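Local coordinates for plasmodesmata-located protein 8 (PDB 6GRF) that probably modulates cell-to-cell trafficking as a membrane protein of plant cell junctions with a tandem DUF26 ectodomain, at residues S46-N51 and A61-Y66; S26-F31 and L107-N112; S34-S39 and C80-V85; N112-K117 and V171-P176. All coordinates share one frame; numbering follows the deposited sequence.

How the contacts relate
Contacts 1, 2 and 3 belong to the first DUF26 domain, a five-stranded antiparallel sheet with helices 23-39 and 74-91 on one face; contact 4 joins it to the second. Along the chain, contact 2 spans contact 3, which in turn spans contact 1, and contact 4 follows. Contact 1 pairs strands 44-49 and 62-68, and contact 2 lays helix 23-39 on the neighbouring strand 105-110; their centres are about 6 Å apart. Contact 3 sets the two helices side by side, about 13 Å from contact 2 between centres. Contact 4 shares Asn112 with contact 2, and Leu115 reaches Ser46 of contact 1, so the interdomain junction follows directly on strand 105-110 and packs against strand 44-49.

Contact 1 (S46-N51 and A61-Y66); sequences SFAVGN and AVFGLY. With NAG (2-acetamido-2-deoxy-beta-D-glucopyranose), chain D.
The Phe47 ring meets the ring of Tyr66 edge to edge, Phe47 CE2 lying 3.8 Å from Tyr66 CE2 and each atom close to the plane of the other ring. Tyr66 is held at its far end, where OH is hydrogen-bonded to Ala42 O and Ser38 OG. The backbones beneath run antiparallel and form two hydrogen-bonded pairs. In the first, Phe47 N to Gly64 O (2.9 Å) is answered by a longer bond, Gly64 N to Phe47 O (3.2 Å), whose donor is tilted from the carbonyl plane. Val49 and Val62 exchange a more even pair, both bonds in plane at 163°. Phe47, Val49 and Val62 face helix 23-39. On the other face, Ala48 CB rests 3.8 Å from Phe63 CD1, approaching that ring obliquely. Past the strand, Gly50 takes a positive phi (97°), where a CB would jam against the preceding carbonyl O, which calls for glycine. The poorly ordered Asn51 starts its side chain away from 61-66, and its ND2 is joined to C1 of an N-acetylglucosamine. Four backbone bonds thus satisfy the facing N-H and C=O groups of the 47-64 and 49-62 pairs on this outermost strand, with the N-linked sugar beyond them.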
loop_
_atom_site.group_PDB
_atom_site.type_symbol
_atom_site.label_atom_id
_atom_site.label_comp_id
_atom_site.label_asym_id
_atom_site.label_seq_id
_atom_site.Cartn_x
_atom_site.Cartn_y
_atom_site.Cartn_z
ATOM N N SER A 46 -13.333 -3.760 0.585
ATOM C CA SER A 46 -13.162 -4.590 -0.581
ATOM C C SER A 46 -14.426 -4.468 -1.448
ATOM O O SER A 46 -15.492 -4.364 -0.892
ATOM C CB SER A 46 -12.998 -5.998 -0.114
ATOM O OG SER A 46 -12.249 -6.725 -1.052
ATOM N N PHE A 47 -14.299 -4.503 -2.782
ATOM C CA PHE A 47 -15.447 -4.363 -3.667
ATOM C C PHE A 47 -15.307 -5.242 -4.913
ATOM O O PHE A 47 -14.230 -5.454 -5.417
ATOM C CB PHE A 47 -15.624 -2.914 -4.115
ATOM C CG PHE A 47 -15.719 -1.929 -2.986
ATOM C CD1 PHE A 47 -16.947 -1.540 -2.486
ATOM C CD2 PHE A 47 -14.570 -1.396 -2.425
ATOM C CE1 PHE A 47 -17.022 -0.628 -1.443
ATOM C CE2 PHE A 47 -14.649 -0.481 -1.388
ATOM C CZ PHE A 47 -15.875 -0.095 -0.904
ATOM N N ALA A 48 -16.452 -5.734 -5.394
ATOM C CA ALA A 48 -16.577 -6.303 -6.722
ATOM C C ALA A 48 -17.816 -5.681 -7.378
ATOM O O ALA A 48 -18.879 -5.680 -6.774
ATOM C CB ALA A 48 -16.686 -7.802 -6.636
ATOM N N VAL A 49 -17.635 -5.074 -8.550
ATOM C CA VAL A 49 -18.753 -4.601 -9.355
ATOM C C VAL A 49 -18.753 -5.377 -10.669
ATOM O O VAL A 49 -17.799 -5.297 -11.425
ATOM C CB VAL A 49 -18.689 -3.091 -9.646
ATOM C CG1 VAL A 49 -19.895 -2.653 -10.464
ATOM C CG2 VAL A 49 -18.571 -2.267 -8.376
ATOM N N GLY A 50 -19.839 -6.107 -10.913
ATOM C CA GLY A 50 -20.149 -6.646 -12.219
ATOM C C GLY A 50 -19.716 -8.088 -12.391
ATOM O O GLY A 50 -19.525 -8.842 -11.434
ATOM N N ASN A 51 -19.513 -8.433 -13.659
ATOM C CA ASN A 51 -19.734 -9.758 -14.163
ATOM C C ASN A 51 -18.616 -10.089 -15.162
ATOM O O ASN A 51 -18.157 -9.221 -15.920
ATOM C CB ASN A 51 -21.151 -9.827 -14.747
ATOM C CG ASN A 51 -21.485 -11.166 -15.356
ATOM O OD1 ASN A 51 -21.696 -11.265 -16.563
ATOM N ND2 ASN A 51 -21.535 -12.192 -14.523
ATOM N N ALA A 61 -15.854 -6.845 -15.225
ATOM C CA ALA A 61 -16.029 -6.554 -13.845
ATOM C C ALA A 61 -14.833 -5.735 -13.339
ATOM O O ALA A 61 -13.754 -5.746 -13.931
ATOM C CB ALA A 61 -16.163 -7.854 -13.101
ATOM N N VAL A 62 -15.068 -4.994 -12.254
ATOM C CA VAL A 62 -14.026 -4.305 -11.508
ATOM C C VAL A 62 -13.907 -4.956 -10.130
ATOM O O VAL A 62 -14.920 -5.235 -9.488
ATOM C CB VAL A 62 -14.319 -2.807 -11.334
ATOM C CG1 VAL A 62 -13.196 -2.127 -10.566
ATOM C CG2 VAL A 62 -14.551 -2.115 -12.656
ATOM N N PHE A 63 -12.659 -5.141 -9.688
ATOM C CA PHE A 63 -12.320 -5.597 -8.360
ATOM C C PHE A 63 -11.339 -4.584 -7.772
ATOM O O PHE A 63 -10.422 -4.153 -8.461
ATOM C CB PHE A 63 -11.646 -6.973 -8.385
ATOM C CG PHE A 63 -12.455 -8.084 -9.008
ATOM C CD1 PHE A 63 -13.395 -8.780 -8.270
ATOM C CD2 PHE A 63 -12.253 -8.453 -10.332
ATOM C CE1 PHE A 63 -14.124 -9.813 -8.846
ATOM C CE2 PHE A 63 -12.991 -9.476 -10.913
ATOM C CZ PHE A 63 -13.917 -10.160 -10.162
ATOM N N GLY A 64 -11.555 -4.189 -6.523
ATOM C CA GLY A 64 -10.689 -3.204 -5.931
ATOM C C GLY A 64 -10.824 -3.137 -4.428
ATOM O O GLY A 64 -11.695 -3.779 -3.853
ATOM N N LEU A 65 -9.926 -2.349 -3.819
ATOM C CA LEU A 65 -9.928 -2.077 -2.397
ATOM C C LEU A 65 -9.223 -0.742 -2.132
ATOM O O LEU A 65 -8.578 -0.161 -3.016
ATOM C CB LEU A 65 -9.256 -3.236 -1.647
ATOM C CG LEU A 65 -7.840 -3.631 -2.084
ATOM C CD1 LEU A 65 -6.798 -2.588 -1.717
ATOM C CD2 LEU A 65 -7.462 -4.962 -1.482
ATOM N N TYR A 66 -9.387 -0.259 -0.899
ATOM C CA TYR A 66 -8.619 0.837 -0.368
ATOM C C TYR A 66 -8.188 0.461 1.051
ATOM O O TYR A 66 -8.822 -0.346 1.716
ATOM C CB TYR A 66 -9.417 2.142 -0.381
ATOM C CG TYR A 66 -10.543 2.180 0.622
ATOM C CD1 TYR A 66 -10.369 2.737 1.879
ATOM C CD2 TYR A 66 -11.783 1.640 0.321
ATOM C CE1 TYR A 66 -11.393 2.750 2.813
ATOM C CE2 TYR A 66 -12.820 1.652 1.244
ATOM C CZ TYR A 66 -12.624 2.205 2.497
ATOM O OH TYR A 66 -13.638 2.208 3.408
HETATM C C1 NAG D . -21.816 -13.540 -14.955
HETATM C C2 NAG D . -21.970 -14.610 -13.877
HETATM C C3 NAG D . -21.756 -15.983 -14.523
HETATM C C4 NAG D . -22.469 -16.127 -15.881
HETATM C C5 NAG D . -22.352 -14.895 -16.787
HETATM C C6 NAG D . -23.212 -14.986 -18.048
HETATM C C7 NAG D . -21.292 -13.473 -11.789
HETATM C C8 NAG D . -20.228 -13.356 -10.736
HETATM N N2 NAG D . -21.055 -14.375 -12.760
HETATM O O3 NAG D . -22.213 -17.008 -13.626
HETATM O O4 NAG D . -21.906 -17.245 -16.576
HETATM O O5 NAG D . -22.723 -13.732 -16.047
HETATM O O6 NAG D . -22.721 -14.069 -19.031
HETATM O O7 NAG D . -22.296 -12.768 -11.744
#

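Contact 2 (S26-F31 and L107-N112); sequences SNRDTF and LRYETN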
loop_
_atom_site.group_PDB
_atom_site.type_symbol
_atom_site.label_atom_id
_atom_site.label_comp_id
_atom_site.label_asym_id
_atom_site.label_seq_id
_atom_site.Cartn_x
_atom_site.Cartn_y
_atom_site.Cartn_z
ATOM N N SER A 26 -18.274 2.382 -16.655
ATOM C CA SER A 26 -19.381 2.531 -15.693
ATOM C C SER A 26 -19.051 1.829 -14.373
ATOM O O SER A 26 -19.316 2.357 -13.294
ATOM C CB SER A 26 -20.672 1.985 -16.252
ATOM O OG SER A 26 -21.096 2.750 -17.363
ATOM N N ASN A 27 -18.509 0.614 -14.484
ATOM C CA ASN A 27 -18.225 -0.235 -13.330
ATOM C C ASN A 27 -17.107 0.403 -12.484
ATOM O O ASN A 27 -17.158 0.388 -11.249
ATOM C CB ASN A 27 -17.918 -1.671 -13.770
ATOM C CG ASN A 27 -19.156 -2.422 -14.230
ATOM O OD1 ASN A 27 -20.273 -2.002 -13.950
ATOM N ND2 ASN A 27 -18.961 -3.545 -14.901
ATOM N N ARG A 28 -16.112 0.969 -13.174
ATOM C CA ARG A 28 -15.019 1.687 -12.551
ATOM C C ARG A 28 -15.570 2.897 -11.792
ATOM O O ARG A 28 -15.209 3.083 -10.643
ATOM C CB ARG A 28 -13.983 2.104 -13.593
ATOM C CG ARG A 28 -12.807 2.884 -13.031
ATOM C CD ARG A 28 -11.838 3.246 -14.132
ATOM N NE ARG A 28 -10.848 4.201 -13.667
ATOM C CZ ARG A 28 -11.099 5.483 -13.456
ATOM N NH1 ARG A 28 -12.300 5.965 -13.741
ATOM N NH2 ARG A 28 -10.152 6.270 -12.965
ATOM N N ASP A 29 -16.445 3.692 -12.416
ATOM C CA ASP A 29 -16.992 4.893 -11.751
ATOM C C ASP A 29 -17.736 4.486 -10.475
ATOM O O ASP A 29 -17.602 5.135 -9.447
ATOM C CB ASP A 29 -17.972 5.688 -12.622
ATOM C CG ASP A 29 -17.335 6.510 -13.728
ATOM O OD1 ASP A 29 -16.105 6.706 -13.686
ATOM O OD2 ASP A 29 -18.089 6.956 -14.637
ATOM N N THR A 30 -18.557 3.438 -10.586
ATOM C CA THR A 30 -19.377 2.936 -9.498
ATOM C C THR A 30 -18.473 2.500 -8.342
ATOM O O THR A 30 -18.753 2.797 -7.170
ATOM C CB THR A 30 -20.251 1.766 -9.967
ATOM O OG1 THR A 30 -21.154 2.280 -10.941
ATOM C CG2 THR A 30 -21.020 1.105 -8.844
ATOM N N PHE A 31 -17.404 1.775 -8.691
ATOM C CA PHE A 31 -16.415 1.359 -7.735
ATOM C C PHE A 31 -15.857 2.578 -6.988
ATOM O O PHE A 31 -15.896 2.599 -5.773
ATOM C CB PHE A 31 -15.282 0.599 -8.414
ATOM C CG PHE A 31 -14.040 0.493 -7.567
ATOM C CD1 PHE A 31 -13.993 -0.379 -6.496
ATOM C CD2 PHE A 31 -12.930 1.275 -7.836
ATOM C CE1 PHE A 31 -12.853 -0.469 -5.710
ATOM C CE2 PHE A 31 -11.791 1.182 -7.050
ATOM C CZ PHE A 31 -11.754 0.305 -5.995
ATOM N N LEU A 107 -5.062 2.886 -2.819
ATOM C CA LEU A 107 -6.240 2.583 -3.630
ATOM C C LEU A 107 -5.822 1.683 -4.790
ATOM O O LEU A 107 -4.828 1.949 -5.438
ATOM C CB LEU A 107 -6.804 3.905 -4.142
ATOM C CG LEU A 107 -8.038 3.795 -5.026
ATOM C CD1 LEU A 107 -9.208 3.206 -4.248
ATOM C CD2 LEU A 107 -8.397 5.152 -5.582
ATOM N N ARG A 108 -6.613 0.640 -5.063
ATOM C CA ARG A 108 -6.285 -0.320 -6.117
ATOM C C ARG A 108 -7.568 -0.852 -6.766
ATOM O O ARG A 108 -8.539 -1.154 -6.087
ATOM C CB ARG A 108 -5.497 -1.498 -5.541
ATOM C CG ARG A 108 -4.991 -2.486 -6.579
ATOM C CD ARG A 108 -4.204 -3.628 -5.958
ATOM N NE ARG A 108 -3.751 -4.582 -6.959
ATOM C CZ ARG A 108 -3.262 -5.794 -6.690
ATOM N NH1 ARG A 108 -2.971 -6.146 -5.447
ATOM N NH2 ARG A 108 -3.084 -6.663 -7.674
ATOM N N TYR A 109 -7.517 -1.020 -8.084
ATOM C CA TYR A 109 -8.546 -1.751 -8.789
ATOM C C TYR A 109 -7.934 -2.467 -9.995
ATOM O O TYR A 109 -6.930 -2.036 -10.540
ATOM C CB TYR A 109 -9.680 -0.806 -9.186
ATOM C CG TYR A 109 -9.327 0.135 -10.309
ATOM C CD1 TYR A 109 -9.394 -0.293 -11.628
ATOM C CD2 TYR A 109 -8.951 1.447 -10.065
ATOM C CE1 TYR A 109 -9.072 0.547 -12.676
ATOM C CE2 TYR A 109 -8.630 2.306 -11.108
ATOM C CZ TYR A 109 -8.682 1.847 -12.414
ATOM O OH TYR A 109 -8.377 2.645 -13.476
ATOM N N GLU A 110 -8.567 -3.577 -10.389
ATOM C CA GLU A 110 -8.187 -4.334 -11.574
ATOM C C GLU A 110 -9.423 -5.045 -12.142
ATOM O O GLU A 110 -10.479 -5.084 -11.503
ATOM C CB GLU A 110 -7.140 -5.405 -11.261
ATOM C CG GLU A 110 -6.256 -5.112 -10.069
ATOM C CD GLU A 110 -4.773 -5.246 -10.354
ATOM O OE1 GLU A 110 -4.020 -4.284 -10.050
ATOM O OE2 GLU A 110 -4.382 -6.316 -10.873
ATOM N N THR A 111 -9.231 -5.671 -13.307
ATOM C CA THR A 111 -10.227 -6.483 -13.997
ATOM C C THR A 111 -10.143 -7.947 -13.547
ATOM O O THR A 111 -10.993 -8.743 -13.886
ATOM C CB THR A 111 -10.027 -6.444 -15.517
ATOM O OG1 THR A 111 -8.717 -6.938 -15.801
ATOM C CG2 THR A 111 -10.196 -5.061 -16.104
ATOM N N ASN A 112 -9.078 -8.308 -12.826
ATOM C CA ASN A 112 -8.900 -9.678 -12.311
ATOM C C ASN A 112 -9.152 -9.667 -10.799
ATOM O O ASN A 112 -8.887 -8.676 -10.121
ATOM C CB ASN A 112 -7.511 -10.264 -12.599
ATOM C CG ASN A 112 -6.825 -9.663 -13.811
ATOM O OD1 ASN A 112 -7.207 -9.934 -14.952
ATOM N ND2 ASN A 112 -5.814 -8.836 -13.566
HETATM O O HOH W 1 -7.478 4.939 -12.660
#
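In the helix-on-sheet layer of the first DUF26 domain, helix 23-39 lies over strand 105-110, and Arg28 and Phe31 reach down to Tyr109. Helix and strand run nearly antiparallel, 155° between their directions. Arg28 is extended from CG to NE and passes along one face of the phenol ring, CG 4.3 Å above its plane near the rim. NE then gives a hydrogen bond to Tyr109 OH (2.9 Å, 159°). The hydroxyl sits almost exactly in the guanidinium plane, although guanidinium and ring stand 80° apart. A water completes a small cycle: it accepts from Arg28 NH2 at 3.0 Å and is hydrogen-bonded to Tyr109 OH at 2.6 Å. Beyond the two segments, NH2 also meets Thr89 OG1, and Tyr109 OH meets Ser95 O.

Phe31 supplies the apolar half. Its CE2 comes within 3.6 Å of Tyr109 CB, while CZ lies 3.5 Å from Arg108 O and 4.2 Å from Leu107 CD1, so the tip of the ring spans three consecutive strand residues. Arg108 points away from the helix. Its NE binds Glu110 OE1 (3.1 Å) from above the carboxylate plane, and its guanidinium makes a cation-pi contact with Phe114. The strand thus has an aromatic and aliphatic face against the helix and a charged one on its reverse. Beneath the helix, the buried Arg28 guanidinium is met by the phenol oxygen, the Thr89 hydroxyl and a water, with Asp29 in a long salt bridge to NH1; its charge would probably polarise Tyr109 OH.

Contact 3 (S34-S39 and C80-V85); sequences SVVTSS and CIQTSV
Helix segments 34-39 and 80-85 run antiparallel, 172° between their directions and 9.4 Å between their axes at the closest point, with Val36 and Gln82 the nearest pair of CA atoms. No hydrogen bond links them; the join is made by branched side chains. Val35 CG1 is modelled 3.3 Å from Ile81 CG2, closer than usual van der Waals contact, so the exact spacing is uncertain; the two side chains cross at about a right angle. Both methyls lie anti to their own backbone N, Val35 with chi1 157°, which sends them into the seam between the helices. One turn along, Val85 CG2 touches both valines, 4.1 Å from Val35 CG1 and 4.0 Å from Val36 CG2. The Gln82 side chain, bent at chi2, lies beside Val36 at the more exposed margin of the seam.

At the other end, Ser39 turns its OG toward the Ile81 branch. The model puts OG only 3.0 Å from Ile81 CB, with an unusual chi1 of -116°, so the exact placing of this hydroxyl is doubtful; as modelled it is buried by the contact and has no polar partner. Val35 and Ile81 also rest on Tyr66 of the sheet below, and Cys80 is disulfide-bonded to Cys105 of strand 105-110. Two antiparallel helices packed side by side over one face of a five-stranded antiparallel sheet, and tied to it by a disulfide, make up the Gnk2-like DUF26 fold.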
loop_
_atom_site.group_PDB
_atom_site.type_symbol
_atom_site.label_atom_id
_atom_site.label_comp_id
_atom_site.label_asym_id
_atom_site.label_seq_id
_atom_site.Cartn_x
_atom_site.Cartn_y
_atom_site.Cartn_z
ATOM N N SER A 34 -18.102 4.170 -4.632
ATOM C CA SER A 34 -18.317 3.314 -3.439
ATOM C C SER A 34 -17.180 3.505 -2.428
ATOM O O SER A 34 -17.404 3.469 -1.231
ATOM C CB SER A 34 -18.427 1.855 -3.802
ATOM O OG SER A 34 -19.644 1.601 -4.477
ATOM N N VAL A 35 -15.967 3.670 -2.954
ATOM C CA VAL A 35 -14.763 3.833 -2.154
ATOM C C VAL A 35 -14.896 5.101 -1.312
ATOM O O VAL A 35 -14.542 5.091 -0.151
ATOM C CB VAL A 35 -13.513 3.852 -3.054
ATOM C CG1 VAL A 35 -12.341 4.540 -2.394
ATOM C CG2 VAL A 35 -13.136 2.447 -3.510
ATOM N N VAL A 36 -15.426 6.173 -1.909
ATOM C CA VAL A 36 -15.615 7.443 -1.227
ATOM C C VAL A 36 -16.699 7.279 -0.149
ATOM O O VAL A 36 -16.533 7.747 0.974
ATOM C CB VAL A 36 -15.954 8.576 -2.214
ATOM C CG1 VAL A 36 -16.434 9.824 -1.493
ATOM C CG2 VAL A 36 -14.781 8.902 -3.127
ATOM N N THR A 37 -17.803 6.616 -0.503
ATOM C CA THR A 37 -18.917 6.367 0.405
ATOM C C THR A 37 -18.415 5.580 1.626
ATOM O O THR A 37 -18.685 5.971 2.749
ATOM C CB THR A 37 -20.065 5.656 -0.333
ATOM O OG1 THR A 37 -20.554 6.538 -1.344
ATOM C CG2 THR A 37 -21.221 5.267 0.562
ATOM N N SER A 38 -17.675 4.490 1.380
ATOM C CA SER A 38 -17.187 3.557 2.416
ATOM C C SER A 38 -16.177 4.238 3.353
ATOM O O SER A 38 -16.146 3.941 4.540
ATOM C CB SER A 38 -16.568 2.345 1.795
ATOM O OG SER A 38 -16.301 1.352 2.771
ATOM N N SER A 39 -15.333 5.096 2.769
ATOM C CA SER A 39 -14.349 5.960 3.447
ATOM C C SER A 39 -14.824 6.463 4.817
ATOM O O SER A 39 -14.077 6.395 5.799
ATOM C CB SER A 39 -14.023 7.143 2.579
ATOM O OG SER A 39 -12.668 7.116 2.208
ATOM N N CYS A 80 -8.145 11.771 2.350
ATOM C CA CYS A 80 -7.069 11.091 1.631
ATOM C C CYS A 80 -7.644 10.278 0.462
ATOM O O CYS A 80 -7.065 10.240 -0.614
ATOM C CB CYS A 80 -6.293 10.159 2.559
ATOM S SG CYS A 80 -4.762 9.494 1.844
ATOM N N ILE A 81 -8.758 9.590 0.714
ATOM C CA ILE A 81 -9.375 8.720 -0.272
ATOM C C ILE A 81 -9.998 9.576 -1.390
ATOM O O ILE A 81 -9.817 9.267 -2.551
ATOM C CB ILE A 81 -10.376 7.756 0.398
ATOM C CG1 ILE A 81 -9.647 6.708 1.243
ATOM C CG2 ILE A 81 -11.292 7.083 -0.622
ATOM C CD1 ILE A 81 -8.858 5.694 0.439
ATOM N N GLN A 82 -10.662 10.682 -1.049
ATOM C CA GLN A 82 -11.205 11.578 -2.070
ATOM C C GLN A 82 -10.054 12.066 -2.962
ATOM O O GLN A 82 -10.180 12.068 -4.184
ATOM C CB GLN A 82 -11.989 12.734 -1.440
ATOM C CG GLN A 82 -12.623 13.693 -2.447
ATOM C CD GLN A 82 -13.537 13.000 -3.432
ATOM O OE1 GLN A 82 -13.139 12.680 -4.551
ATOM N NE2 GLN A 82 -14.771 12.752 -3.023
ATOM N N THR A 83 -8.934 12.454 -2.348
ATOM C CA THR A 83 -7.766 12.951 -3.085
ATOM C C THR A 83 -7.230 11.846 -4.008
ATOM O O THR A 83 -6.796 12.093 -5.144
ATOM C CB THR A 83 -6.686 13.455 -2.117
ATOM O OG1 THR A 83 -7.285 14.409 -1.242
ATOM C CG2 THR A 83 -5.506 14.082 -2.828
ATOM N N SER A 84 -7.265 10.629 -3.479
ATOM C CA SER A 84 -6.761 9.438 -4.104
ATOM C C SER A 84 -7.585 9.082 -5.360
ATOM O O SER A 84 -7.041 8.755 -6.418
ATOM C CB SER A 84 -6.757 8.344 -3.063
ATOM O OG SER A 84 -6.706 7.071 -3.642
ATOM N N VAL A 85 -8.908 9.178 -5.247
ATOM C CA VAL A 85 -9.809 8.870 -6.364
ATOM C C VAL A 85 -9.566 9.870 -7.513
ATOM O O VAL A 85 -9.517 9.478 -8.685
ATOM C CB VAL A 85 -11.270 8.827 -5.878
ATOM C CG1 VAL A 85 -12.272 8.942 -7.013
ATOM C CG2 VAL A 85 -11.523 7.566 -5.071
#

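Contact 4 (N112-K117 and V171-P176); sequences NDFLGK and VGDLSP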
loop_
_atom_site.group_PDB
_atom_site.type_symbol
_atom_site.label_atom_id
_atom_site.label_comp_id
_atom_site.label_asym_id
_atom_site.label_seq_id
_atom_site.Cartn_x
_atom_site.Cartn_y
_atom_site.Cartn_z
ATOM N N ASN A 112 -9.078 -8.308 -12.826
ATOM C CA ASN A 112 -8.900 -9.678 -12.311
ATOM C C ASN A 112 -9.152 -9.667 -10.799
ATOM O O ASN A 112 -8.887 -8.676 -10.121
ATOM C CB ASN A 112 -7.511 -10.264 -12.599
ATOM C CG ASN A 112 -6.825 -9.663 -13.811
ATOM O OD1 ASN A 112 -7.207 -9.934 -14.952
ATOM N ND2 ASN A 112 -5.814 -8.836 -13.566
ATOM N N ASP A 113 -9.653 -10.787 -10.281
ATOM C CA ASP A 113 -10.038 -10.890 -8.908
ATOM C C ASP A 113 -8.795 -11.245 -8.089
ATOM O O ASP A 113 -8.474 -12.408 -7.929
ATOM C CB ASP A 113 -11.139 -11.928 -8.718
ATOM C CG ASP A 113 -11.572 -12.094 -7.272
ATOM O OD1 ASP A 113 -11.091 -11.328 -6.423
ATOM O OD2 ASP A 113 -12.383 -12.994 -7.013
ATOM N N PHE A 114 -8.132 -10.216 -7.565
ATOM C CA PHE A 114 -6.913 -10.355 -6.763
ATOM C C PHE A 114 -7.233 -10.349 -5.259
ATOM O O PHE A 114 -6.321 -10.523 -4.436
ATOM C CB PHE A 114 -5.965 -9.199 -7.077
ATOM C CG PHE A 114 -6.440 -7.875 -6.535
ATOM C CD1 PHE A 114 -7.280 -7.064 -7.281
ATOM C CD2 PHE A 114 -6.061 -7.441 -5.274
ATOM C CE1 PHE A 114 -7.716 -5.844 -6.785
ATOM C CE2 PHE A 114 -6.510 -6.232 -4.770
ATOM C CZ PHE A 114 -7.335 -5.432 -5.529
ATOM N N LEU A 115 -8.504 -10.121 -4.898
ATOM C CA LEU A 115 -8.908 -9.883 -3.508
ATOM C C LEU A 115 -8.629 -11.130 -2.663
ATOM O O LEU A 115 -9.061 -12.206 -3.006
ATOM C CB LEU A 115 -10.391 -9.513 -3.454
ATOM C CG LEU A 115 -10.741 -8.135 -4.008
ATOM C CD1 LEU A 115 -12.250 -7.902 -3.966
ATOM C CD2 LEU A 115 -10.003 -7.047 -3.245
ATOM N N GLY A 116 -7.868 -10.961 -1.576
ATOM C CA GLY A 116 -7.648 -12.021 -0.589
ATOM C C GLY A 116 -6.453 -12.911 -0.892
ATOM O O GLY A 116 -6.046 -13.687 -0.034
ATOM N N LYS A 117 -5.892 -12.823 -2.106
ATOM C CA LYS A 117 -4.845 -13.755 -2.538
ATOM C C LYS A 117 -3.481 -13.187 -2.156
ATOM O O LYS A 117 -3.234 -11.998 -2.348
ATOM C CB LYS A 117 -4.885 -14.003 -4.048
ATOM C CG LYS A 117 -6.072 -14.806 -4.572
ATOM C CD LYS A 117 -6.142 -14.786 -6.093
ATOM C CE LYS A 117 -7.132 -15.768 -6.682
ATOM N NZ LYS A 117 -8.529 -15.369 -6.393
ATOM N N VAL A 171 -2.379 -4.811 4.118
ATOM C CA VAL A 171 -3.665 -4.456 3.528
ATOM C C VAL A 171 -4.716 -5.436 4.066
ATOM O O VAL A 171 -4.465 -6.615 4.171
ATOM C CB VAL A 171 -3.598 -4.433 1.992
ATOM C CG1 VAL A 171 -4.960 -4.157 1.380
ATOM C CG2 VAL A 171 -2.589 -3.407 1.505
ATOM N N GLY A 172 -5.904 -4.913 4.371
ATOM C CA GLY A 172 -6.941 -5.584 5.169
ATOM C C GLY A 172 -7.606 -6.776 4.485
ATOM O O GLY A 172 -8.451 -7.382 5.099
ATOM N N ASP A 173 -7.216 -7.115 3.244
ATOM C CA ASP A 173 -7.743 -8.287 2.528
ATOM C C ASP A 173 -6.949 -9.563 2.857
ATOM O O ASP A 173 -7.362 -10.643 2.474
ATOM C CB ASP A 173 -7.821 -8.049 1.012
ATOM C CG ASP A 173 -6.493 -7.966 0.265
ATOM O OD1 ASP A 173 -5.550 -7.382 0.815
ATOM O OD2 ASP A 173 -6.431 -8.450 -0.890
ATOM N N LEU A 174 -5.844 -9.453 3.609
ATOM C CA LEU A 174 -4.971 -10.595 3.906
ATOM C C LEU A 174 -5.391 -11.283 5.205
ATOM O O LEU A 174 -5.746 -10.642 6.168
ATOM C CB LEU A 174 -3.530 -10.095 4.056
ATOM C CG LEU A 174 -2.794 -9.686 2.784
ATOM C CD1 LEU A 174 -1.317 -9.499 3.095
ATOM C CD2 LEU A 174 -2.972 -10.712 1.675
ATOM N N SER A 175 -5.266 -12.609 5.227
ATOM C CA SER A 175 -5.356 -13.387 6.438
ATOM C C SER A 175 -4.136 -13.086 7.306
ATOM O O SER A 175 -3.126 -12.620 6.787
ATOM C CB SER A 175 -5.444 -14.857 6.127
ATOM O OG SER A 175 -4.192 -15.351 5.669
ATOM N N PRO A 176 -4.193 -13.353 8.634
ATOM C CA PRO A 176 -3.031 -13.234 9.517
ATOM C C PRO A 176 -1.757 -13.939 9.027
ATOM O O PRO A 176 -0.674 -13.357 9.070
ATOM C CB PRO A 176 -3.503 -13.911 10.811
ATOM C CG PRO A 176 -4.994 -13.679 10.820
ATOM C CD PRO A 176 -5.408 -13.752 9.365
HETATM O O HOH W 2 -4.995 -13.757 2.461
#
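Two turns face each other here, a type II turn from Phe114 to Lys117 and a type I turn from Val171 to Leu174, coming nearest at Gly116 and Asp173 with their CA atoms 4.9 Å apart. Gly116 has the positive phi that suits glycine at the third position of a type II turn. The central Leu115-Gly116 peptide of that turn presents its N-H to the opposing one. Asp173 OD2 accepts that N-H, Gly116 N lying 3.0 Å away in a nearly straight bond (171°), met on its anti side and 30° out of the carboxylate plane. Asp173 CG is set between its backbone N and carbonyl carbon (chi1 70°), which carries the carboxylate across to the glycine. A CA-H...O contact runs beside it, Gly116 CA to Asp173 O at 3.4 Å.

The junction lies between the two DUF26 domains: 112-117 belongs to the chain leading from the first sheet into the second, and 171-176 leads into helix 176-193 of the second domain. Gln206 NE2 reinforces it, bonding both Asp173 OD2 and Lys117 O. Within 112-117, Asp113 OD1 accepts from Leu115 N (3.2 Å), an Asx turn that overlaps the start of the type II turn. Leu174 CD2 lies 4.2 Å from Lys117 O. A water bridges the two segments, donating to Gly116 O at 2.7 Å and accepting from Ser175 N at 3.0 Å, while Ser175 OG caps the helix through Asp178 N.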